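Local coordinates for protein amidohydrolase (Brucella melitensis biovar Abortus, PDB 4F0L) that binds an iron(III) ion in a TIM-barrel amidohydrolase fold and probably acts as a metal-dependent deaminase, at residues Gly208-Ala220 with Val229-Val242; Ala318-Ser330 with Ala367-Ala379. One frame throughout, in Å; residues are numbered along the deposited sequence.

Contact 1 of 2, residues Gly208-Ala220 with Val229-Val242; sequences GAVLGVAPHSLRA and VTQLLPDAPVHIHV. With FE (Fe (III) ion), chain E.
Two neighbouring parallel strands of the amidohydrolase barrel meet here, and the second carries the metal ligand His241. Val213 N gives a hydrogen bond to Pro237 O (3.1 Å). Val213 O takes one from His239 N (3.0 Å). A third bond follows at the metal end, from His241 N to His216 O (3.0 Å). Pro215 has no N-H to give at this point, and its ring carbon CD lies 3.2 Å from His239 O. The two histidine rings form a T-shaped pair with planes at 73°. The edge of His241 points at a face of His216, with its ND1 over the rim of that face. His241 NE2 binds the iron at 2.4 Å. His216 ND1 is hydrogen-bonded to Ser217 OG, which helps fix the ring that His241 meets. One water bridges Leu218 N and His241 O. Away from the metal, chi1 of -55° puts Val213 CG1 opposite the carbonyl carbon and leaves CG2 between the backbone N and the carbonyl carbon, where it reaches Val229 CG1 at 3.8 Å. Farther back, Leu211 CG packs on Leu233 CD1. Strand 210-215 is flanked by strand 160-167, and strand 238-242 by strand 274-276. Helix 260-267 packs against Leu218, Ile240 and Val242.

Contact 2 of 2, residues Ala318-Ser330 with Ala367-Ala379; sequences AAAGGKFGIGSDS and ALFDGAVLGGNIA. With FE (Fe (III) ion), chain E.
Phe324 lays its ring against helix 367-379, where strand 323-326 of the amidohydrolase barrel crosses the helix at a right angle. The strand and helix axes come within 5.5 Å. Ring atom CE2 touches Ala372 CB at 3.6 Å, and CZ meets Leu368 CD2 at 4.0 Å. Gly371 O and Ala372 CA lie over one face of the ring. The CB bond of Phe324 points away from the helix. Its chi1 of 80° sets CG between the backbone N and the carbonyl carbon, and the end of the ring comes back to the helix. Ile326 CG1 adds a looser contact to Ala372 CB.

Glycines let the backbones come this close. Gly371, Gly375 and Gly376 present bare helix backbone to the strand, and Gly325 faces Gly376. The carbonyl of Phe324 enters this surface, with O 3.1 Å from Gly375 CA in a CA-H...O contact. No direct hydrogen bond joins the segments. Two waters link them instead. One accepts from Phe324 N and donates to Gly371 O. The other does the same between Ile326 N and Ala372 O.

At the outer end, the aliphatic part of Lys323 runs over the helix. Its CD meets Ile378 CD1 at 3.7 Å, and its CE lies near Leu374 CD2.

In the second shell, strand 296-299 pairs with strand 323-326 and also touches Phe324 and Ile378. Leu343 of helix 336-351 packs on both Phe324 and Leu368. Beyond the strand, the chain continues to the metal site. There Asp329 turns its CG anti to the backbone N (chi1 -175°), and OD1 binds the iron at 2.4 Å.

Contact 1 closes before contact 2 opens along the chain, and their centres lie 18 Å apart. Both belong to the amidohydrolase barrel. Strands 238-242, 274-276, 296-299 and 323-326 follow one another as parallel neighbours in the barrel wall, which continues to strand 210-215 on one side and strand 56-66 on the other. Each contact supplies one protein ligand to the same iron, and His65 and His67 complete the protein ligands. Two metal-bound waters are common to both sites. A second link lies away from the metal: His239 NE2 of contact 1 makes a probable hydrogen bond to Ala379 O of contact 2. This probably ties the C-terminal end of helix 364-379 to the strand that carries His241.

Contact 1 of 2, residues Gly208-Ala220 with Val229-Val242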
loop_
_atom_site.group_PDB
_atom_site.type_symbol
_atom_site.label_atom_id
_atom_site.label_comp_id
_atom_site.label_asym_id
_atom_site.label_seq_id
_atom_site.Cartn_x
_atom_site.Cartn_y
_atom_site.Cartn_z
ATOM N N GLY B 208 -8.178 -25.712 18.495
ATOM C CA GLY B 208 -8.341 -24.254 18.534
ATOM C C GLY B 208 -9.455 -23.644 17.684
ATOM O O GLY B 208 -9.658 -22.415 17.708
ATOM N N ALA B 209 -10.168 -24.477 16.924
ATOM C CA ALA B 209 -11.164 -23.979 15.999
ATOM C C ALA B 209 -12.271 -23.375 16.802
ATOM O O ALA B 209 -12.588 -23.851 17.901
ATOM C CB ALA B 209 -11.716 -25.079 15.109
ATOM N N VAL B 210 -12.883 -22.343 16.230
ATOM C CA VAL B 210 -14.076 -21.762 16.779
ATOM C C VAL B 210 -15.155 -21.779 15.701
ATOM O O VAL B 210 -14.853 -21.556 14.526
ATOM C CB VAL B 210 -13.804 -20.327 17.284
ATOM C CG1 VAL B 210 -15.111 -19.681 17.762
ATOM C CG2 VAL B 210 -12.790 -20.354 18.441
ATOM N N LEU B 211 -16.392 -22.085 16.084
ATOM C CA LEU B 211 -17.530 -22.076 15.134
ATOM C C LEU B 211 -18.534 -21.047 15.602
ATOM O O LEU B 211 -19.110 -21.191 16.700
ATOM C CB LEU B 211 -18.203 -23.455 15.036
ATOM C CG LEU B 211 -19.440 -23.625 14.127
ATOM C CD1 LEU B 211 -19.063 -23.340 12.678
ATOM C CD2 LEU B 211 -20.067 -25.014 14.263
ATOM N N GLY B 212 -18.738 -20.000 14.791
ATOM C CA GLY B 212 -19.761 -19.005 15.069
ATOM C C GLY B 212 -20.782 -18.956 13.933
ATOM O O GLY B 212 -20.881 -19.909 13.159
ATOM N N VAL B 213 -21.520 -17.861 13.833
ATOM C CA VAL B 213 -22.510 -17.658 12.762
ATOM C C VAL B 213 -22.382 -16.259 12.166
ATOM O O VAL B 213 -21.898 -15.335 12.830
ATOM C CB VAL B 213 -23.959 -17.869 13.253
ATOM C CG1 VAL B 213 -24.126 -19.259 13.904
ATOM C CG2 VAL B 213 -24.351 -16.756 14.208
ATOM N N ALA B 214 -22.769 -16.130 10.896
ATOM C CA ALA B 214 -22.589 -14.892 10.152
ATOM C C ALA B 214 -23.877 -14.572 9.381
ATOM O O ALA B 214 -23.977 -14.873 8.204
ATOM C CB ALA B 214 -21.401 -14.987 9.193
ATOM N N PRO B 215 -24.862 -13.942 10.051
ATOM C CA PRO B 215 -25.912 -13.327 9.255
ATOM C C PRO B 215 -25.301 -12.370 8.247
ATOM O O PRO B 215 -24.472 -11.523 8.606
ATOM C CB PRO B 215 -26.761 -12.577 10.290
ATOM C CG PRO B 215 -25.941 -12.520 11.538
ATOM C CD PRO B 215 -25.026 -13.705 11.493
ATOM N N HIS B 216 -25.646 -12.512 6.981
ATOM C CA HIS B 216 -24.884 -11.786 5.952
ATOM C C HIS B 216 -24.890 -10.286 6.134
ATOM O O HIS B 216 -23.840 -9.641 6.162
ATOM C CB HIS B 216 -25.404 -12.113 4.575
ATOM C CG HIS B 216 -24.647 -11.432 3.487
ATOM N ND1 HIS B 216 -25.039 -10.245 2.958
ATOM C CD2 HIS B 216 -23.461 -11.777 2.860
ATOM C CE1 HIS B 216 -24.143 -9.861 2.020
ATOM N NE2 HIS B 216 -23.178 -10.794 1.961
ATOM N N SER B 217 -26.084 -9.740 6.273
ATOM C CA SER B 217 -26.302 -8.288 6.349
ATOM C C SER B 217 -27.754 -8.066 6.677
ATOM O O SER B 217 -28.568 -9.013 6.614
ATOM C CB SER B 217 -26.015 -7.625 5.005
ATOM O OG SER B 217 -26.961 -8.070 4.058
ATOM N N LEU B 218 -28.106 -6.825 6.967
ATOM C CA LEU B 218 -29.486 -6.528 7.296
ATOM C C LEU B 218 -30.422 -6.697 6.101
ATOM O O LEU B 218 -31.599 -6.978 6.277
ATOM C CB LEU B 218 -29.617 -5.134 7.908
ATOM C CG LEU B 218 -28.896 -4.968 9.261
ATOM C CD1 LEU B 218 -28.969 -3.514 9.717
ATOM C CD2 LEU B 218 -29.431 -5.925 10.322
ATOM N N ARG B 219 -29.891 -6.533 4.891
ATOM C CA ARG B 219 -30.683 -6.728 3.662
ATOM C C ARG B 219 -31.041 -8.177 3.461
ATOM O O ARG B 219 -32.093 -8.507 2.905
ATOM C CB ARG B 219 -29.870 -6.369 2.401
ATOM C CG ARG B 219 -29.599 -4.917 2.165
ATOM C CD ARG B 219 -29.124 -4.768 0.724
ATOM N NE ARG B 219 -28.558 -3.433 0.564
ATOM C CZ ARG B 219 -29.249 -2.354 0.202
ATOM N NH1 ARG B 219 -30.543 -2.423 -0.129
ATOM N NH2 ARG B 219 -28.623 -1.191 0.142
ATOM N N ALA B 220 -30.107 -9.040 3.834
ATOM C CA ALA B 220 -30.136 -10.425 3.418
ATOM C C ALA B 220 -30.899 -11.286 4.415
ATOM O O ALA B 220 -31.181 -12.446 4.134
ATOM C CB ALA B 220 -28.729 -10.950 3.171
ATOM N N VAL B 229 -30.883 -17.289 14.094
ATOM C CA VAL B 229 -29.492 -17.606 13.752
ATOM C C VAL B 229 -28.556 -17.271 14.898
ATOM O O VAL B 229 -27.672 -18.064 15.229
ATOM C CB VAL B 229 -29.076 -16.898 12.443
ATOM C CG1 VAL B 229 -27.594 -17.020 12.194
ATOM C CG2 VAL B 229 -29.878 -17.482 11.287
ATOM N N THR B 230 -28.790 -16.140 15.549
ATOM C CA THR B 230 -27.887 -15.666 16.598
ATOM C C THR B 230 -28.162 -16.317 17.978
ATOM O O THR B 230 -27.488 -16.024 18.964
ATOM C CB THR B 230 -27.900 -14.120 16.661
ATOM O OG1 THR B 230 -29.219 -13.649 16.915
ATOM C CG2 THR B 230 -27.475 -13.534 15.327
ATOM N N GLN B 231 -29.139 -17.221 18.027
ATOM C CA GLN B 231 -29.436 -18.000 19.215
ATOM C C GLN B 231 -28.899 -19.429 19.090
ATOM O O GLN B 231 -28.890 -20.159 20.074
ATOM C CB GLN B 231 -30.971 -18.001 19.499
ATOM N N LEU B 232 -28.420 -19.824 17.909
ATOM C CA LEU B 232 -27.971 -21.212 17.718
ATOM C C LEU B 232 -26.804 -21.594 18.601
ATOM O O LEU B 232 -26.775 -22.690 19.147
ATOM C CB LEU B 232 -27.564 -21.488 16.270
ATOM C CG LEU B 232 -28.661 -21.675 15.246
ATOM C CD1 LEU B 232 -27.983 -21.907 13.897
ATOM C CD2 LEU B 232 -29.635 -22.822 15.608
ATOM N N LEU B 233 -25.825 -20.701 18.705
ATOM C CA LEU B 233 -24.601 -20.937 19.436
ATOM C C LEU B 233 -24.355 -19.663 20.257
ATOM O O LEU B 233 -23.543 -18.807 19.873
ATOM C CB LEU B 233 -23.435 -21.215 18.466
ATOM C CG LEU B 233 -23.537 -22.505 17.628
ATOM C CD1 LEU B 233 -22.548 -22.506 16.450
ATOM C CD2 LEU B 233 -23.425 -23.777 18.492
ATOM N N PRO B 234 -25.097 -19.519 21.371
ATOM C CA PRO B 234 -25.121 -18.268 22.121
ATOM C C PRO B 234 -23.791 -17.888 22.737
ATOM O O PRO B 234 -23.602 -16.733 23.079
ATOM C CB PRO B 234 -26.184 -18.514 23.198
ATOM C CG PRO B 234 -26.267 -20.018 23.333
ATOM C CD PRO B 234 -26.000 -20.538 21.953
ATOM N N ASP B 235 -22.864 -18.827 22.866
ATOM C CA ASP B 235 -21.569 -18.491 23.448
ATOM C C ASP B 235 -20.482 -18.283 22.399
ATOM O O ASP B 235 -19.324 -18.081 22.742
ATOM C CB ASP B 235 -21.142 -19.553 24.445
ATOM C CG ASP B 235 -22.157 -19.714 25.578
ATOM O OD1 ASP B 235 -22.596 -18.682 26.136
ATOM O OD2 ASP B 235 -22.510 -20.861 25.897
ATOM N N ALA B 236 -20.840 -18.311 21.130
ATOM C CA ALA B 236 -19.835 -18.222 20.074
ATOM C C ALA B 236 -20.033 -16.897 19.325
ATOM O O ALA B 236 -21.094 -16.274 19.437
ATOM C CB ALA B 236 -19.974 -19.420 19.129
ATOM N N PRO B 237 -19.033 -16.482 18.536
ATOM C CA PRO B 237 -19.187 -15.222 17.793
ATOM C C PRO B 237 -20.374 -15.072 16.831
ATOM O O PRO B 237 -20.838 -16.047 16.245
ATOM C CB PRO B 237 -17.871 -15.105 17.001
ATOM C CG PRO B 237 -16.874 -15.877 17.816
ATOM C CD PRO B 237 -17.665 -17.015 18.439
ATOM N N VAL B 238 -20.799 -13.825 16.666
ATOM C CA VAL B 238 -21.731 -13.425 15.617
ATOM C C VAL B 238 -21.070 -12.299 14.781
ATOM O O VAL B 238 -20.666 -11.277 15.328
ATOM C CB VAL B 238 -23.031 -12.891 16.225
ATOM C CG1 VAL B 238 -24.020 -12.428 15.133
ATOM C CG2 VAL B 238 -23.646 -13.929 17.161
ATOM N N HIS B 239 -20.945 -12.512 13.480
ATOM C CA HIS B 239 -20.433 -11.501 12.548
ATOM C C HIS B 239 -21.497 -11.124 11.554
ATOM O O HIS B 239 -22.308 -11.974 11.154
ATOM C CB HIS B 239 -19.230 -12.029 11.803
ATOM C CG HIS B 239 -17.997 -12.134 12.637
ATOM N ND1 HIS B 239 -16.763 -11.816 12.150
ATOM C CD2 HIS B 239 -17.802 -12.580 13.935
ATOM C CE1 HIS B 239 -15.859 -11.986 13.100
ATOM N NE2 HIS B 239 -16.479 -12.457 14.197
ATOM N N ILE B 240 -21.500 -9.863 11.148
ATOM C CA ILE B 240 -22.479 -9.348 10.183
ATOM C C ILE B 240 -21.890 -8.172 9.434
ATOM O O ILE B 240 -21.259 -7.335 10.049
ATOM C CB ILE B 240 -23.786 -8.929 10.915
ATOM C CG1 ILE B 240 -24.838 -8.396 9.946
ATOM C CG2 ILE B 240 -23.514 -7.884 11.995
ATOM C CD1 ILE B 240 -26.260 -8.476 10.465
ATOM N N HIS B 241 -22.117 -8.084 8.117
ATOM C CA HIS B 241 -21.764 -6.873 7.361
ATOM C C HIS B 241 -22.743 -5.797 7.738
ATOM O O HIS B 241 -23.942 -6.009 7.655
ATOM C CB HIS B 241 -21.905 -7.031 5.826
ATOM C CG HIS B 241 -20.897 -7.947 5.159
ATOM N ND1 HIS B 241 -21.272 -8.993 4.375
ATOM C CD2 HIS B 241 -19.498 -7.888 5.090
ATOM C CE1 HIS B 241 -20.157 -9.608 3.881
ATOM N NE2 HIS B 241 -19.079 -8.931 4.324
ATOM N N VAL B 242 -22.273 -4.612 8.108
ATOM C CA VAL B 242 -23.199 -3.516 8.326
ATOM C C VAL B 242 -22.641 -2.121 7.930
ATOM O O VAL B 242 -21.476 -1.781 8.187
ATOM C CB VAL B 242 -23.743 -3.559 9.787
ATOM C CG1 VAL B 242 -22.631 -3.368 10.798
ATOM C CG2 VAL B 242 -24.804 -2.511 9.965
HETATM FE FE FE E . -16.967 -9.104 3.293
HETATM O O HOH W 1 -26.313 -4.811 7.052
HETATM O O HOH W 2 -16.995 -6.971 2.867
HETATM O O HOH W 3 -17.738 -8.822 1.171
#

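Contact 2 of 2, residues Ala318-Ser330 with Ala367-Ala379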
loop_
_atom_site.group_PDB
_atom_site.type_symbol
_atom_site.label_atom_id
_atom_site.label_comp_id
_atom_site.label_asym_id
_atom_site.label_seq_id
_atom_site.Cartn_x
_atom_site.Cartn_y
_atom_site.Cartn_z
ATOM N N ALA B 318 -12.176 4.857 18.713
ATOM C CA ALA B 318 -11.098 4.569 19.663
ATOM C C ALA B 318 -11.234 5.384 20.955
ATOM O O ALA B 318 -11.088 4.844 22.058
ATOM C CB ALA B 318 -9.721 4.791 19.017
ATOM N N ALA B 319 -11.591 6.656 20.832
ATOM C CA ALA B 319 -11.790 7.510 22.008
ATOM C C ALA B 319 -12.929 6.992 22.896
ATOM O O ALA B 319 -12.893 7.151 24.104
ATOM C CB ALA B 319 -12.054 8.958 21.586
ATOM N N ALA B 320 -13.922 6.329 22.308
ATOM C CA ALA B 320 -15.022 5.787 23.096
ATOM C C ALA B 320 -14.720 4.383 23.667
ATOM O O ALA B 320 -15.610 3.732 24.229
ATOM C CB ALA B 320 -16.286 5.774 22.270
ATOM N N GLY B 321 -13.472 3.935 23.542
ATOM C CA GLY B 321 -13.055 2.599 23.993
ATOM C C GLY B 321 -13.363 1.478 23.013
ATOM O O GLY B 321 -13.376 0.308 23.389
ATOM N N GLY B 322 -13.661 1.813 21.766
ATOM C CA GLY B 322 -13.991 0.785 20.794
ATOM C C GLY B 322 -12.766 -0.015 20.428
ATOM O O GLY B 322 -11.664 0.502 20.448
ATOM N N LYS B 323 -12.958 -1.288 20.117
ATOM C CA LYS B 323 -11.881 -2.157 19.708
ATOM C C LYS B 323 -12.129 -2.650 18.280
ATOM O O LYS B 323 -13.283 -2.783 17.850
ATOM C CB LYS B 323 -11.793 -3.340 20.665
ATOM C CG LYS B 323 -11.267 -3.014 22.062
ATOM C CD LYS B 323 -11.425 -4.249 22.959
ATOM C CE LYS B 323 -10.796 -4.058 24.332
ATOM N NZ LYS B 323 -11.652 -3.258 25.212
ATOM N N PHE B 324 -11.050 -2.957 17.567
ATOM C CA PHE B 324 -11.127 -3.340 16.142
ATOM C C PHE B 324 -10.147 -4.451 15.791
ATOM O O PHE B 324 -9.186 -4.703 16.532
ATOM C CB PHE B 324 -10.847 -2.117 15.253
ATOM C CG PHE B 324 -9.376 -1.801 15.101
ATOM C CD1 PHE B 324 -8.703 -1.103 16.067
ATOM C CD2 PHE B 324 -8.674 -2.241 13.970
ATOM C CE1 PHE B 324 -7.342 -0.833 15.942
ATOM C CE2 PHE B 324 -7.307 -1.984 13.830
ATOM C CZ PHE B 324 -6.639 -1.282 14.844
ATOM N N GLY B 325 -10.416 -5.110 14.665
ATOM C CA GLY B 325 -9.467 -5.958 13.974
ATOM C C GLY B 325 -9.477 -5.701 12.465
ATOM O O GLY B 325 -10.267 -4.886 11.944
ATOM N N ILE B 326 -8.606 -6.403 11.758
ATOM C CA ILE B 326 -8.495 -6.267 10.320
ATOM C C ILE B 326 -8.744 -7.572 9.602
ATOM O O ILE B 326 -8.383 -8.660 10.090
ATOM C CB ILE B 326 -7.120 -5.720 9.869
ATOM C CG1 ILE B 326 -5.968 -6.546 10.481
ATOM C CG2 ILE B 326 -7.016 -4.231 10.220
ATOM C CD1 ILE B 326 -4.591 -6.222 9.904
ATOM N N GLY B 327 -9.379 -7.441 8.438
ATOM C CA GLY B 327 -9.626 -8.552 7.558
ATOM C C GLY B 327 -9.337 -8.242 6.103
ATOM O O GLY B 327 -9.666 -7.167 5.606
ATOM N N SER B 328 -8.759 -9.216 5.409
ATOM C CA SER B 328 -8.424 -9.054 3.988
ATOM C C SER B 328 -9.665 -9.080 3.077
ATOM O O SER B 328 -9.624 -8.582 1.959
ATOM C CB SER B 328 -7.462 -10.148 3.578
ATOM O OG SER B 328 -6.227 -10.012 4.251
ATOM N N ASP B 329 -10.735 -9.702 3.553
ATOM C CA ASP B 329 -12.099 -9.532 2.988
ATOM C C ASP B 329 -12.171 -10.057 1.551
ATOM O O ASP B 329 -12.381 -11.270 1.368
ATOM C CB ASP B 329 -12.572 -8.077 3.136
ATOM C CG ASP B 329 -14.040 -7.856 2.680
ATOM O OD1 ASP B 329 -14.744 -8.834 2.338
ATOM O OD2 ASP B 329 -14.511 -6.706 2.701
ATOM N N SER B 330 -12.004 -9.187 0.553
ATOM C CA SER B 330 -12.030 -9.609 -0.858
ATOM C C SER B 330 -10.777 -10.358 -1.197
ATOM O O SER B 330 -10.686 -11.036 -2.247
ATOM C CB SER B 330 -12.167 -8.410 -1.831
ATOM O OG SER B 330 -10.981 -7.614 -1.842
ATOM N N ALA B 367 0.247 1.465 18.174
ATOM C CA ALA B 367 -1.166 1.528 18.534
ATOM C C ALA B 367 -2.007 0.672 17.607
ATOM O O ALA B 367 -2.879 -0.061 18.048
ATOM C CB ALA B 367 -1.665 2.974 18.512
ATOM N N LEU B 368 -1.735 0.740 16.312
ATOM C CA LEU B 368 -2.534 0.011 15.356
ATOM C C LEU B 368 -2.292 -1.488 15.470
ATOM O O LEU B 368 -3.238 -2.276 15.423
ATOM C CB LEU B 368 -2.225 0.491 13.946
ATOM C CG LEU B 368 -2.872 1.840 13.629
ATOM C CD1 LEU B 368 -2.533 2.190 12.203
ATOM C CD2 LEU B 368 -4.389 1.841 13.850
ATOM N N PHE B 369 -1.038 -1.867 15.622
ATOM C CA PHE B 369 -0.691 -3.262 15.703
ATOM C C PHE B 369 -1.266 -3.871 16.969
ATOM O O PHE B 369 -1.921 -4.908 16.889
ATOM C CB PHE B 369 0.809 -3.508 15.673
ATOM C CG PHE B 369 1.155 -4.959 15.681
ATOM C CD1 PHE B 369 1.129 -5.695 14.516
ATOM C CD2 PHE B 369 1.444 -5.617 16.884
ATOM C CE1 PHE B 369 1.437 -7.061 14.522
ATOM C CE2 PHE B 369 1.726 -6.969 16.891
ATOM C CZ PHE B 369 1.732 -7.689 15.708
ATOM N N ASP B 370 -1.074 -3.228 18.120
ATOM C CA ASP B 370 -1.610 -3.757 19.363
ATOM C C ASP B 370 -3.123 -3.857 19.263
ATOM O O ASP B 370 -3.727 -4.832 19.691
ATOM C CB ASP B 370 -1.294 -2.846 20.562
ATOM C CG ASP B 370 0.096 -3.025 21.113
ATOM O OD1 ASP B 370 0.794 -4.045 20.847
ATOM O OD2 ASP B 370 0.473 -2.145 21.894
ATOM N N GLY B 371 -3.742 -2.797 18.780
ATOM C CA GLY B 371 -5.212 -2.735 18.713
ATOM C C GLY B 371 -5.787 -3.849 17.853
ATOM O O GLY B 371 -6.751 -4.522 18.240
ATOM N N ALA B 372 -5.167 -4.074 16.693
ATOM C CA ALA B 372 -5.705 -5.024 15.740
ATOM C C ALA B 372 -5.536 -6.455 16.209
ATOM O O ALA B 372 -6.424 -7.308 15.953
ATOM C CB ALA B 372 -5.091 -4.818 14.354
ATOM N N VAL B 373 -4.422 -6.748 16.889
ATOM C CA VAL B 373 -4.263 -8.070 17.533
ATOM C C VAL B 373 -5.333 -8.305 18.611
ATOM O O VAL B 373 -5.917 -9.394 18.666
ATOM C CB VAL B 373 -2.868 -8.238 18.181
ATOM C CG1 VAL B 373 -2.830 -9.488 19.069
ATOM C CG2 VAL B 373 -1.772 -8.296 17.074
ATOM N N LEU B 374 -5.515 -7.314 19.497
ATOM C CA LEU B 374 -6.448 -7.392 20.621
ATOM C C LEU B 374 -7.895 -7.573 20.161
ATOM O O LEU B 374 -8.577 -8.530 20.577
ATOM C CB LEU B 374 -6.330 -6.140 21.516
ATOM C CG LEU B 374 -7.243 -6.012 22.735
ATOM C CD1 LEU B 374 -6.922 -7.048 23.795
ATOM C CD2 LEU B 374 -7.165 -4.598 23.315
ATOM N N GLY B 375 -8.371 -6.682 19.311
ATOM C CA GLY B 375 -9.771 -6.742 18.848
ATOM C C GLY B 375 -9.992 -7.924 17.933
ATOM O O GLY B 375 -11.017 -8.582 17.976
ATOM N N GLY B 376 -8.989 -8.230 17.133
ATOM C CA GLY B 376 -9.055 -9.396 16.285
ATOM C C GLY B 376 -9.288 -10.689 17.036
ATOM O O GLY B 376 -10.159 -11.462 16.695
ATOM N N ASN B 377 -8.499 -10.929 18.069
ATOM C CA ASN B 377 -8.679 -12.170 18.849
ATOM C C ASN B 377 -10.040 -12.231 19.556
ATOM O O ASN B 377 -10.625 -13.287 19.638
ATOM C CB ASN B 377 -7.510 -12.390 19.796
ATOM C CG ASN B 377 -6.340 -13.016 19.085
ATOM O OD1 ASN B 377 -6.527 -13.705 18.072
ATOM N ND2 ASN B 377 -5.107 -12.767 19.583
ATOM N N ILE B 378 -10.550 -11.087 20.027
ATOM C CA ILE B 378 -11.888 -11.052 20.628
ATOM C C ILE B 378 -12.962 -11.429 19.583
ATOM O O ILE B 378 -13.790 -12.288 19.839
ATOM C CB ILE B 378 -12.191 -9.681 21.297
ATOM C CG1 ILE B 378 -11.268 -9.436 22.526
ATOM C CG2 ILE B 378 -13.685 -9.561 21.638
ATOM C CD1 ILE B 378 -11.176 -7.970 22.972
ATOM N N ALA B 379 -12.915 -10.809 18.396
ATOM C CA ALA B 379 -13.859 -11.150 17.303
ATOM C C ALA B 379 -13.772 -12.610 16.895
ATOM O O ALA B 379 -14.749 -13.180 16.367
ATOM C CB ALA B 379 -13.612 -10.271 16.063
HETATM FE FE FE E . -16.967 -9.104 3.293
HETATM O O HOH W 4 -8.714 -2.841 19.285
HETATM O O HOH W 5 -7.376 -8.448 13.546
HETATM O O HOH W 2 -16.995 -6.971 2.867
HETATM O O HOH W 3 -17.738 -8.822 1.171
#